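Local structure of VP5 (Halorubrum pleomorphic virus 2, 6QGI) at residues T181-R186 against S190-P195; L157-P160 against T164-T167; M145-G148 against T152-D155; L114-E119 against S226-I231. The protein is an envelope protein of a pleomorphic virus of haloarchaea and probably drives fusion of the viral membrane with that of the host cell. All blocks are in the same frame, centred on the assembly; numbering follows the deposited sequence.

Interaction 1: T181-R186 against S190-P195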
loop_
_atom_site.group_PDB
_atom_site.type_symbol
_atom_site.label_atom_id
_atom_site.label_comp_id
_atom_site.label_asym_id
_atom_site.label_seq_id
_atom_site.Cartn_x
_atom_site.Cartn_y
_atom_site.Cartn_z
ATOM N N THR A 181 -3.961 18.490 -12.040
ATOM C CA THR A 181 -4.005 19.410 -10.903
ATOM C C THR A 181 -5.389 19.517 -10.290
ATOM O O THR A 181 -6.397 19.485 -10.999
ATOM C CB THR A 181 -3.510 20.824 -11.262
ATOM O OG1 THR A 181 -4.377 21.424 -12.226
ATOM C CG2 THR A 181 -2.066 20.854 -11.712
ATOM N N VAL A 182 -5.415 19.671 -8.961
ATOM C CA VAL A 182 -6.615 19.922 -8.172
ATOM C C VAL A 182 -6.666 21.448 -8.029
ATOM O O VAL A 182 -5.767 22.045 -7.439
ATOM C CB VAL A 182 -6.631 19.160 -6.819
ATOM C CG1 VAL A 182 -7.925 19.421 -6.058
ATOM C CG2 VAL A 182 -6.428 17.663 -7.029
ATOM N N GLU A 183 -7.671 22.074 -8.650
ATOM C CA GLU A 183 -7.857 23.523 -8.711
ATOM C C GLU A 183 -8.867 24.036 -7.688
ATOM O O GLU A 183 -9.952 23.471 -7.550
ATOM C CB GLU A 183 -8.321 23.904 -10.128
ATOM C CG GLU A 183 -8.404 25.389 -10.434
ATOM C CD GLU A 183 -8.795 25.731 -11.862
ATOM O OE1 GLU A 183 -9.283 26.863 -12.078
ATOM O OE2 GLU A 183 -8.607 24.881 -12.764
ATOM N N VAL A 184 -8.508 25.135 -7.000
ATOM C CA VAL A 184 -9.359 25.855 -6.051
ATOM C C VAL A 184 -9.577 27.236 -6.648
ATOM O O VAL A 184 -8.639 28.034 -6.668
ATOM C CB VAL A 184 -8.783 25.926 -4.606
ATOM C CG1 VAL A 184 -9.731 26.676 -3.668
ATOM C CG2 VAL A 184 -8.480 24.541 -4.057
ATOM N N ASP A 185 -10.785 27.498 -7.184
ATOM C CA ASP A 185 -11.129 28.787 -7.793
ATOM C C ASP A 185 -11.280 29.854 -6.709
ATOM O O ASP A 185 -12.004 29.649 -5.731
ATOM C CB ASP A 185 -12.412 28.674 -8.632
ATOM C CG ASP A 185 -12.699 29.862 -9.532
ATOM O OD1 ASP A 185 -13.214 30.882 -9.026
ATOM O OD2 ASP A 185 -12.436 29.762 -10.749
ATOM N N ARG A 186 -10.547 30.971 -6.865
ATOM C CA ARG A 186 -10.571 32.119 -5.947
ATOM C C ARG A 186 -10.901 33.396 -6.752
ATOM O O ARG A 186 -10.518 34.508 -6.372
ATOM C CB ARG A 186 -9.221 32.244 -5.199
ATOM C CG ARG A 186 -8.841 31.012 -4.377
ATOM C CD ARG A 186 -7.694 31.274 -3.422
ATOM N NE ARG A 186 -8.159 31.681 -2.093
ATOM C CZ ARG A 186 -7.983 32.891 -1.566
ATOM N NH1 ARG A 186 -7.340 33.833 -2.242
ATOM N NH2 ARG A 186 -8.442 33.162 -0.351
ATOM N N SER A 190 -6.287 31.459 -8.651
ATOM C CA SER A 190 -6.659 30.058 -8.439
ATOM C C SER A 190 -5.503 29.274 -7.829
ATOM O O SER A 190 -4.343 29.602 -8.080
ATOM C CB SER A 190 -7.101 29.408 -9.747
ATOM O OG SER A 190 -8.277 30.021 -10.250
ATOM N N TYR A 191 -5.811 28.246 -7.024
ATOM C CA TYR A 191 -4.779 27.402 -6.413
ATOM C C TYR A 191 -4.727 26.070 -7.128
ATOM O O TYR A 191 -5.765 25.443 -7.316
ATOM C CB TYR A 191 -5.020 27.191 -4.902
ATOM C CG TYR A 191 -4.780 28.403 -4.026
ATOM C CD1 TYR A 191 -4.155 29.544 -4.514
ATOM C CD2 TYR A 191 -5.152 28.388 -2.681
ATOM C CE1 TYR A 191 -3.925 30.653 -3.705
ATOM C CE2 TYR A 191 -4.911 29.488 -1.857
ATOM C CZ TYR A 191 -4.299 30.616 -2.371
ATOM O OH TYR A 191 -4.080 31.702 -1.561
ATOM N N TYR A 192 -3.528 25.642 -7.539
ATOM C CA TYR A 192 -3.361 24.374 -8.237
ATOM C C TYR A 192 -2.517 23.431 -7.391
ATOM O O TYR A 192 -1.459 23.823 -6.901
ATOM C CB TYR A 192 -2.747 24.593 -9.629
ATOM C CG TYR A 192 -3.562 25.513 -10.515
ATOM C CD1 TYR A 192 -4.565 25.013 -11.338
ATOM C CD2 TYR A 192 -3.316 26.884 -10.544
ATOM C CE1 TYR A 192 -5.301 25.850 -12.174
ATOM C CE2 TYR A 192 -4.057 27.735 -11.364
ATOM C CZ TYR A 192 -5.048 27.212 -12.179
ATOM O OH TYR A 192 -5.778 28.045 -12.995
ATOM N N TYR A 193 -3.013 22.204 -7.180
ATOM C CA TYR A 193 -2.335 21.194 -6.370
ATOM C C TYR A 193 -1.901 20.014 -7.201
ATOM O O TYR A 193 -2.686 19.475 -7.980
ATOM C CB TYR A 193 -3.225 20.678 -5.221
ATOM C CG TYR A 193 -3.839 21.734 -4.326
ATOM C CD1 TYR A 193 -3.120 22.859 -3.936
ATOM C CD2 TYR A 193 -5.118 21.560 -3.799
ATOM C CE1 TYR A 193 -3.676 23.815 -3.091
ATOM C CE2 TYR A 193 -5.669 22.493 -2.928
ATOM C CZ TYR A 193 -4.947 23.617 -2.578
ATOM O OH TYR A 193 -5.518 24.546 -1.753
ATOM N N ASP A 194 -0.659 19.582 -6.984
ATOM C CA ASP A 194 -0.051 18.426 -7.633
ATOM C C ASP A 194 0.994 17.846 -6.647
ATOM O O ASP A 194 1.335 18.540 -5.684
ATOM C CB ASP A 194 0.549 18.811 -9.015
ATOM C CG ASP A 194 1.609 19.892 -9.012
ATOM O OD1 ASP A 194 1.923 20.402 -7.946
ATOM O OD2 ASP A 194 2.133 20.202 -10.077
ATOM N N PRO A 195 1.506 16.605 -6.817
ATOM C CA PRO A 195 2.473 16.073 -5.838
ATOM C C PRO A 195 3.794 16.861 -5.722
ATOM O O PRO A 195 4.478 16.724 -4.706
ATOM C CB PRO A 195 2.742 14.654 -6.342
ATOM C CG PRO A 195 1.606 14.322 -7.212
ATOM C CD PRO A 195 1.196 15.601 -7.849
#

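Interaction 2: L157-P160 against T164-T167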
loop_
_atom_site.group_PDB
_atom_site.type_symbol
_atom_site.label_atom_id
_atom_site.label_comp_id
_atom_site.label_asym_id
_atom_site.label_seq_id
_atom_site.Cartn_x
_atom_site.Cartn_y
_atom_site.Cartn_z
ATOM N N LEU A 157 -12.239 22.400 -8.891
ATOM C CA LEU A 157 -12.052 21.888 -10.248
ATOM C C LEU A 157 -10.878 20.907 -10.343
ATOM O O LEU A 157 -9.986 20.908 -9.497
ATOM C CB LEU A 157 -11.857 23.056 -11.235
ATOM C CG LEU A 157 -13.024 24.056 -11.357
ATOM C CD1 LEU A 157 -12.605 25.301 -12.092
ATOM C CD2 LEU A 157 -14.249 23.426 -12.012
ATOM N N ALA A 158 -10.911 20.045 -11.360
ATOM C CA ALA A 158 -9.877 19.053 -11.621
ATOM C C ALA A 158 -9.454 19.143 -13.077
ATOM O O ALA A 158 -10.293 19.059 -13.976
ATOM C CB ALA A 158 -10.375 17.660 -11.282
ATOM N N ASN A 159 -8.158 19.390 -13.300
ATOM C CA ASN A 159 -7.584 19.532 -14.635
ATOM C C ASN A 159 -6.729 18.299 -14.939
ATOM O O ASN A 159 -5.603 18.222 -14.449
ATOM C CB ASN A 159 -6.779 20.824 -14.722
ATOM C CG ASN A 159 -7.518 22.005 -14.166
ATOM O OD1 ASN A 159 -8.400 22.576 -14.810
ATOM N ND2 ASN A 159 -7.172 22.392 -12.956
ATOM N N PRO A 160 -7.264 17.291 -15.678
ATOM C CA PRO A 160 -6.478 16.069 -15.939
ATOM C C PRO A 160 -5.260 16.312 -16.823
ATOM O O PRO A 160 -5.239 17.291 -17.570
ATOM C CB PRO A 160 -7.475 15.137 -16.650
ATOM C CG PRO A 160 -8.808 15.732 -16.433
ATOM C CD PRO A 160 -8.595 17.205 -16.308
ATOM N N THR A 164 -4.862 22.425 -20.159
ATOM C CA THR A 164 -4.076 23.664 -20.116
ATOM C C THR A 164 -3.669 24.052 -18.684
ATOM O O THR A 164 -2.659 24.743 -18.511
ATOM C CB THR A 164 -4.816 24.816 -20.808
ATOM O OG1 THR A 164 -6.171 24.871 -20.363
ATOM C CG2 THR A 164 -4.765 24.705 -22.323
ATOM N N ASP A 165 -4.418 23.583 -17.667
ATOM C CA ASP A 165 -4.123 23.901 -16.276
ATOM C C ASP A 165 -3.401 22.739 -15.549
ATOM O O ASP A 165 -3.218 22.795 -14.329
ATOM C CB ASP A 165 -5.395 24.342 -15.545
ATOM C CG ASP A 165 -5.919 25.672 -16.053
ATOM O OD1 ASP A 165 -5.305 26.714 -15.731
ATOM O OD2 ASP A 165 -6.931 25.669 -16.786
ATOM N N ALA A 166 -2.935 21.727 -16.311
ATOM C CA ALA A 166 -2.135 20.617 -15.791
ATOM C C ALA A 166 -0.660 21.011 -15.867
ATOM O O ALA A 166 -0.247 21.644 -16.841
ATOM C CB ALA A 166 -2.399 19.347 -16.586
ATOM N N THR A 167 0.125 20.682 -14.829
ATOM C CA THR A 167 1.553 21.035 -14.755
ATOM C C THR A 167 2.385 20.086 -15.625
ATOM O O THR A 167 1.963 18.965 -15.891
ATOM C CB THR A 167 2.028 21.022 -13.283
ATOM O OG1 THR A 167 1.025 21.607 -12.452
ATOM C CG2 THR A 167 3.344 21.770 -13.071
#

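Interaction 3: M145-G148 against T152-D155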
loop_
_atom_site.group_PDB
_atom_site.type_symbol
_atom_site.label_atom_id
_atom_site.label_comp_id
_atom_site.label_asym_id
_atom_site.label_seq_id
_atom_site.Cartn_x
_atom_site.Cartn_y
_atom_site.Cartn_z
ATOM N N MET A 145 -16.300 21.927 0.446
ATOM C CA MET A 145 -16.137 23.192 -0.287
ATOM C C MET A 145 -15.707 24.328 0.635
ATOM O O MET A 145 -16.026 25.490 0.378
ATOM C CB MET A 145 -17.425 23.573 -1.054
ATOM C CG MET A 145 -17.907 22.501 -2.016
ATOM S SD MET A 145 -16.856 22.333 -3.467
ATOM C CE MET A 145 -17.500 23.664 -4.479
ATOM N N LEU A 146 -14.961 23.989 1.692
ATOM C CA LEU A 146 -14.457 24.961 2.655
ATOM C C LEU A 146 -12.955 25.116 2.547
ATOM O O LEU A 146 -12.266 24.203 2.084
ATOM C CB LEU A 146 -14.818 24.564 4.102
ATOM C CG LEU A 146 -16.274 24.642 4.542
ATOM C CD1 LEU A 146 -16.399 24.254 5.994
ATOM C CD2 LEU A 146 -16.854 26.029 4.336
ATOM N N ASN A 147 -12.447 26.264 3.004
ATOM C CA ASN A 147 -11.016 26.545 3.067
ATOM C C ASN A 147 -10.608 26.650 4.553
ATOM O O ASN A 147 -11.426 26.341 5.430
ATOM C CB ASN A 147 -10.649 27.802 2.254
ATOM C CG ASN A 147 -11.391 29.065 2.626
ATOM O OD1 ASN A 147 -11.684 29.339 3.795
ATOM N ND2 ASN A 147 -11.693 29.880 1.625
ATOM N N GLY A 148 -9.369 27.072 4.812
ATOM C CA GLY A 148 -8.820 27.241 6.157
ATOM C C GLY A 148 -9.597 28.188 7.054
ATOM O O GLY A 148 -9.681 27.957 8.263
ATOM N N THR A 152 -16.674 29.329 2.211
ATOM C CA THR A 152 -16.977 28.531 1.028
ATOM C C THR A 152 -16.093 28.986 -0.144
ATOM O O THR A 152 -16.047 30.172 -0.475
ATOM C CB THR A 152 -18.482 28.575 0.706
ATOM O OG1 THR A 152 -19.211 28.148 1.857
ATOM C CG2 THR A 152 -18.862 27.684 -0.473
ATOM N N ILE A 153 -15.384 28.023 -0.756
ATOM C CA ILE A 153 -14.516 28.252 -1.918
ATOM C C ILE A 153 -15.410 28.571 -3.130
ATOM O O ILE A 153 -16.570 28.142 -3.155
ATOM C CB ILE A 153 -13.550 27.055 -2.175
ATOM C CG1 ILE A 153 -14.309 25.735 -2.476
ATOM C CG2 ILE A 153 -12.558 26.894 -1.011
ATOM C CD1 ILE A 153 -13.552 24.724 -3.277
ATOM N N GLU A 154 -14.899 29.346 -4.105
ATOM C CA GLU A 154 -15.687 29.736 -5.284
ATOM C C GLU A 154 -16.042 28.520 -6.152
ATOM O O GLU A 154 -17.177 28.430 -6.629
ATOM C CB GLU A 154 -14.977 30.807 -6.119
ATOM C CG GLU A 154 -14.982 32.183 -5.472
ATOM C CD GLU A 154 -15.275 33.351 -6.397
ATOM O OE1 GLU A 154 -15.025 33.234 -7.619
ATOM O OE2 GLU A 154 -15.751 34.393 -5.891
ATOM N N ASP A 155 -15.086 27.585 -6.328
ATOM C CA ASP A 155 -15.250 26.338 -7.079
ATOM C C ASP A 155 -14.101 25.364 -6.809
ATOM O O ASP A 155 -12.995 25.772 -6.443
ATOM C CB ASP A 155 -15.372 26.591 -8.599
ATOM C CG ASP A 155 -16.314 25.655 -9.350
ATOM O OD1 ASP A 155 -16.909 24.760 -8.707
ATOM O OD2 ASP A 155 -16.468 25.830 -10.577
#

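Interaction 4: L114-E119 against S226-I231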
loop_
_atom_site.group_PDB
_atom_site.type_symbol
_atom_site.label_atom_id
_atom_site.label_comp_id
_atom_site.label_asym_id
_atom_site.label_seq_id
_atom_site.Cartn_x
_atom_site.Cartn_y
_atom_site.Cartn_z
ATOM N N LEU A 114 3.173 9.514 -10.514
ATOM C CA LEU A 114 2.405 10.609 -11.107
ATOM C C LEU A 114 1.182 10.109 -11.873
ATOM O O LEU A 114 0.184 10.825 -11.911
ATOM C CB LEU A 114 3.281 11.503 -11.999
ATOM C CG LEU A 114 4.402 12.244 -11.257
ATOM C CD1 LEU A 114 5.373 12.896 -12.211
ATOM C CD2 LEU A 114 3.849 13.199 -10.211
ATOM N N LYS A 115 1.227 8.876 -12.425
ATOM C CA LYS A 115 0.088 8.269 -13.120
ATOM C C LYS A 115 -1.029 7.948 -12.118
ATOM O O LYS A 115 -2.210 8.085 -12.444
ATOM C CB LYS A 115 0.510 7.006 -13.877
ATOM C CG LYS A 115 1.066 7.240 -15.263
ATOM C CD LYS A 115 1.520 5.938 -15.907
ATOM C CE LYS A 115 2.482 6.183 -17.045
ATOM N NZ LYS A 115 1.821 6.844 -18.205
ATOM N N THR A 116 -0.638 7.540 -10.892
ATOM C CA THR A 116 -1.538 7.231 -9.775
ATOM C C THR A 116 -2.296 8.502 -9.380
ATOM O O THR A 116 -3.500 8.421 -9.131
ATOM C CB THR A 116 -0.745 6.638 -8.597
ATOM O OG1 THR A 116 0.018 5.527 -9.057
ATOM C CG2 THR A 116 -1.634 6.200 -7.431
ATOM N N TRP A 117 -1.598 9.668 -9.358
ATOM C CA TRP A 117 -2.171 10.985 -9.059
ATOM C C TRP A 117 -3.056 11.435 -10.227
ATOM O O TRP A 117 -4.147 11.953 -9.992
ATOM C CB TRP A 117 -1.066 12.035 -8.765
ATOM C CG TRP A 117 -1.582 13.436 -8.543
ATOM C CD1 TRP A 117 -1.709 14.418 -9.480
ATOM C CD2 TRP A 117 -2.026 14.010 -7.301
ATOM N NE1 TRP A 117 -2.209 15.564 -8.904
ATOM C CE2 TRP A 117 -2.419 15.340 -7.570
ATOM C CE3 TRP A 117 -2.143 13.526 -5.989
ATOM C CZ2 TRP A 117 -2.913 16.193 -6.573
ATOM C CZ3 TRP A 117 -2.629 14.375 -5.003
ATOM C CH2 TRP A 117 -2.999 15.694 -5.297
ATOM N N ASN A 118 -2.584 11.239 -11.478
ATOM C CA ASN A 118 -3.302 11.601 -12.705
ATOM C C ASN A 118 -4.638 10.868 -12.815
ATOM O O ASN A 118 -5.650 11.516 -13.094
ATOM C CB ASN A 118 -2.439 11.345 -13.936
ATOM C CG ASN A 118 -1.332 12.350 -14.096
ATOM O OD1 ASN A 118 -1.238 13.327 -13.348
ATOM N ND2 ASN A 118 -0.455 12.122 -15.062
ATOM N N GLU A 119 -4.664 9.552 -12.512
ATOM C CA GLU A 119 -5.891 8.747 -12.534
ATOM C C GLU A 119 -6.886 9.226 -11.483
ATOM O O GLU A 119 -8.091 9.155 -11.719
ATOM C CB GLU A 119 -5.593 7.250 -12.336
ATOM C CG GLU A 119 -6.568 6.341 -13.072
ATOM C CD GLU A 119 -6.709 6.550 -14.571
ATOM O OE1 GLU A 119 -5.698 6.877 -15.232
ATOM O OE2 GLU A 119 -7.836 6.380 -15.088
ATOM N N SER A 226 -0.534 17.547 0.376
ATOM C CA SER A 226 0.283 17.565 1.596
ATOM C C SER A 226 0.806 16.173 1.956
ATOM O O SER A 226 1.768 16.074 2.719
ATOM C CB SER A 226 -0.533 18.088 2.772
ATOM O OG SER A 226 -0.559 19.500 2.772
ATOM N N ASN A 227 0.129 15.106 1.472
ATOM C CA ASN A 227 0.508 13.713 1.719
ATOM C C ASN A 227 1.378 13.161 0.585
ATOM O O ASN A 227 2.097 12.185 0.788
ATOM C CB ASN A 227 -0.736 12.845 1.899
ATOM C CG ASN A 227 -1.503 13.106 3.172
ATOM O OD1 ASN A 227 -1.018 13.741 4.116
ATOM N ND2 ASN A 227 -2.725 12.595 3.226
ATOM N N TRP A 228 1.318 13.796 -0.592
ATOM C CA TRP A 228 2.061 13.414 -1.791
ATOM C C TRP A 228 3.390 14.177 -1.905
ATOM O O TRP A 228 4.368 13.609 -2.390
ATOM C CB TRP A 228 1.192 13.655 -3.031
ATOM C CG TRP A 228 0.038 12.701 -3.154
ATOM C CD1 TRP A 228 -1.095 12.674 -2.391
ATOM C CD2 TRP A 228 -0.081 11.625 -4.093
ATOM N NE1 TRP A 228 -1.918 11.650 -2.802
ATOM C CE2 TRP A 228 -1.319 10.989 -3.847
ATOM C CE3 TRP A 228 0.730 11.149 -5.138
ATOM C CZ2 TRP A 228 -1.765 9.903 -4.610
ATOM C CZ3 TRP A 228 0.298 10.060 -5.875
ATOM C CH2 TRP A 228 -0.937 9.448 -5.612
ATOM N N LYS A 229 3.430 15.446 -1.437
ATOM C CA LYS A 229 4.624 16.303 -1.443
ATOM C C LYS A 229 5.802 15.669 -0.657
ATOM O O LYS A 229 6.900 15.660 -1.217
ATOM C CB LYS A 229 4.312 17.720 -0.923
ATOM C CG LYS A 229 5.508 18.667 -0.843
ATOM C CD LYS A 229 6.126 18.952 -2.200
ATOM C CE LYS A 229 7.128 20.072 -2.131
ATOM N NZ LYS A 229 7.989 20.098 -3.345
ATOM N N PRO A 230 5.645 15.112 0.579
ATOM C CA PRO A 230 6.808 14.497 1.246
ATOM C C PRO A 230 7.369 13.299 0.473
ATOM O O PRO A 230 8.588 13.129 0.459
ATOM C CB PRO A 230 6.253 14.058 2.607
ATOM C CG PRO A 230 5.023 14.854 2.801
ATOM C CD PRO A 230 4.447 15.001 1.435
ATOM N N ILE A 231 6.494 12.486 -0.178
ATOM C CA ILE A 231 6.914 11.314 -0.963
ATOM C C ILE A 231 7.693 11.784 -2.207
ATOM O O ILE A 231 8.751 11.219 -2.486
ATOM C CB ILE A 231 5.742 10.365 -1.335
ATOM C CG1 ILE A 231 4.966 9.939 -0.085
ATOM C CG2 ILE A 231 6.254 9.131 -2.097
ATOM C CD1 ILE A 231 3.589 9.448 -0.335
#

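Interaction 1: T181-R186 against S190-P195
Val182 and Val184 pair with Tyr193 and Tyr191 through four backbone hydrogen bonds, two at each pair. The bond from Val182 N to Tyr193 O is 2.9 Å long; Val184 N reaches Tyr191 O at 2.8 Å. Weaker CA-H...O contacts fill the positions between, as from Glu183 CA to Tyr191 O at 3.2 Å.

Apolar packing occupies the face that carries the valines. Val184 CG2 meets Tyr193 CE2 at 3.7 Å, and Val182 meets Tyr193 CB to CB. Farther along, Arg186 CD sits over the centre of the Tyr191 ring, a CH-pi contact 3.6 Å from the centroid. The chain then bends at chi3 (92°), which lays the guanidinium nearly parallel to the ring, 10° off, with Tyr191 OH over its face. That hydroxyl is hydrogen-bonded to Asp202 OD2, and Arg186 NH1 forms a salt bridge with Glu189.

On the other face Glu183 lies alongside Tyr192, pointing the same way, with OE2 3.5 Å from Tyr192 CE1; OE2 is hydrogen-bonded to Asn159. Thr181 OG1, hydrogen-bonded to Asp165 O, comes to the edge of the same ring. The alternation of hydrogen-bonded and non-hydrogen-bonded pairs across a short turn is that of an antiparallel beta hairpin.

Interaction 2: L157-P160 against T164-T167
Asn159 and Asp165 meet through their side chains, without a hydrogen bond between them, where the chain leaves strand 155-159. From CB outward, the asparagine lies against one methylene. Its CB is 3.9 Å from Asp165 CB and about as far from the aspartate carbonyl carbon. One bond on, Asn159 CG makes the closest approach of the contact, 3.4 Å to Asp165 CB. At the fork both branches still face this carbon: Asn159 OD1 is 3.6 Å from Asp165 CB and Asn159 ND2 is 3.7 Å from it. The amide carbon thus rests on the aspartate CB, and the amide and carboxylate planes are turned 48° from each other. CG of Asn159 stands anti to its own carbonyl carbon (chi1 -47°), which carries the amide across to the returning chain.

That chain is the connection between strands 155-159 and 167-170, both of which pair with strand 176-186 in a small antiparallel sheet, so the contact draws together the two ends of the loop between these strands. The amide nitrogen reaches on into the sheet, where it is hydrogen-bonded to Glu183 OE2 and Thr181 OG1; these two bonds would fix the rotation of the amide. Thr181 OG1 is also hydrogen-bonded to Asp165 O, and one hydroxyl therefore ties both sides of the loop to the middle strand. Back at the main chain, Ala166 CB packs on Pro160 O (3.6 Å), with Asn159 O at 4.0 Å.

Interaction 3: M145-G148 against T152-D155
Met145 O receives the backbone N-H of Ile153 at 2.8 Å, and the bond is nearly straight (165° at the hydrogen) although the donor is tilted 30° from the carbonyl plane. The same oxygen is approached by Thr152 CA at 3.3 Å in a CA-H...O contact, and Ile153 CG1 also lies 3.3 Å from Met145 O. CG1 comes this near because chi1 of Ile153 (61°) sets it between the backbone N and the carbonyl carbon. The methionine side chain crosses that of Ile153 at about a right angle: Met145 CB is 4.1 Å from Ile153 CG1, and the sulfur SD is 4.1 Å from Ile153 CD1.

At Leu146 the backbone is bridged to Thr152, a single beta bridge in the connection that leads from helix 91-133 into strand 155-159. The two side chains cross at a slant, with Leu146 CD2 4.0 Å from Thr152 OG1.

Next, the Asn147 and Ile153 side chains run antiparallel past one another, Asn147 CB 3.9 Å from Ile153 CG2. Asn147 OD1 is turned to the intervening turn, where it takes a hydrogen bond from Asn151 N and a weak one from Ser149 N. Ile153, buried and touched by both Met145 and Asn147, also packs on Val184 of strand 176-186 and on Leu206.

Interaction 4: L114-E119 against S226-I231
Trp228 meets Thr116 and Trp117 with its indole, and it is the only residue of 226-231 to touch 114-119. With CG anti to the carbonyl carbon, its chi1 of -70° turns the face of the indole to the edge of Trp117. The two rings make an edge-to-face pair: the edge of Trp117 points at the face of Trp228, the planes stand at 70°, and the centroids of the Trp117 six-membered ring and the Trp228 five-membered ring are 4.5 Å apart. Trp117 CE3 is the atom that lands on the face, 3.4 Å from Trp228 CD2, while the adjacent Trp117 CZ3 reaches Trp228 CD1 at 3.5 Å.

The benzo half of Trp228 extends toward Thr116 and the CB of Trp117. Trp117 CB stands off-centre over this six-membered ring, a CH-pi contact of 4.2 Å to the centroid. At the far rim Thr116 CG2 comes in the ring plane, 3.8 Å from Trp228 CH2. Ile59 and Val60 of helix 37-60 and the ring of Phe113 also pack on Trp228.

Trp117 NE1 points elsewhere and is hydrogen-bonded to Gly180 O of strand 176-186, a bond that would limit rotation of the ring. Past Trp228, Lys229 turns to Asp233 in a salt bridge, before Pro230, where the helix is kinked. A buried tryptophan pair of this kind is a helix-helix core contact, here within the helical part of the envelope protein's N-terminal region.

Along the chain the order is interaction 3, interaction 2, interaction 1, and all three fall between the two helices that interaction 4 brings together. Interactions 1 and 2 have centres about 8 Å apart and share the small antiparallel sheet, strand 155-159 lying next to strand 176-186. Interaction 3, about 12 Å from interaction 1, joins it through the backbone bond of Asp185 N to Asp155 O. Interaction 4 lies about 14 Å from interaction 1 and touches it where Pro195 packs on Trp117; from interaction 3 it is about 22 Å away. The excursion between helices 91-133 and 225-253 thus folds as a sheet-bearing unit seated on the helix pair.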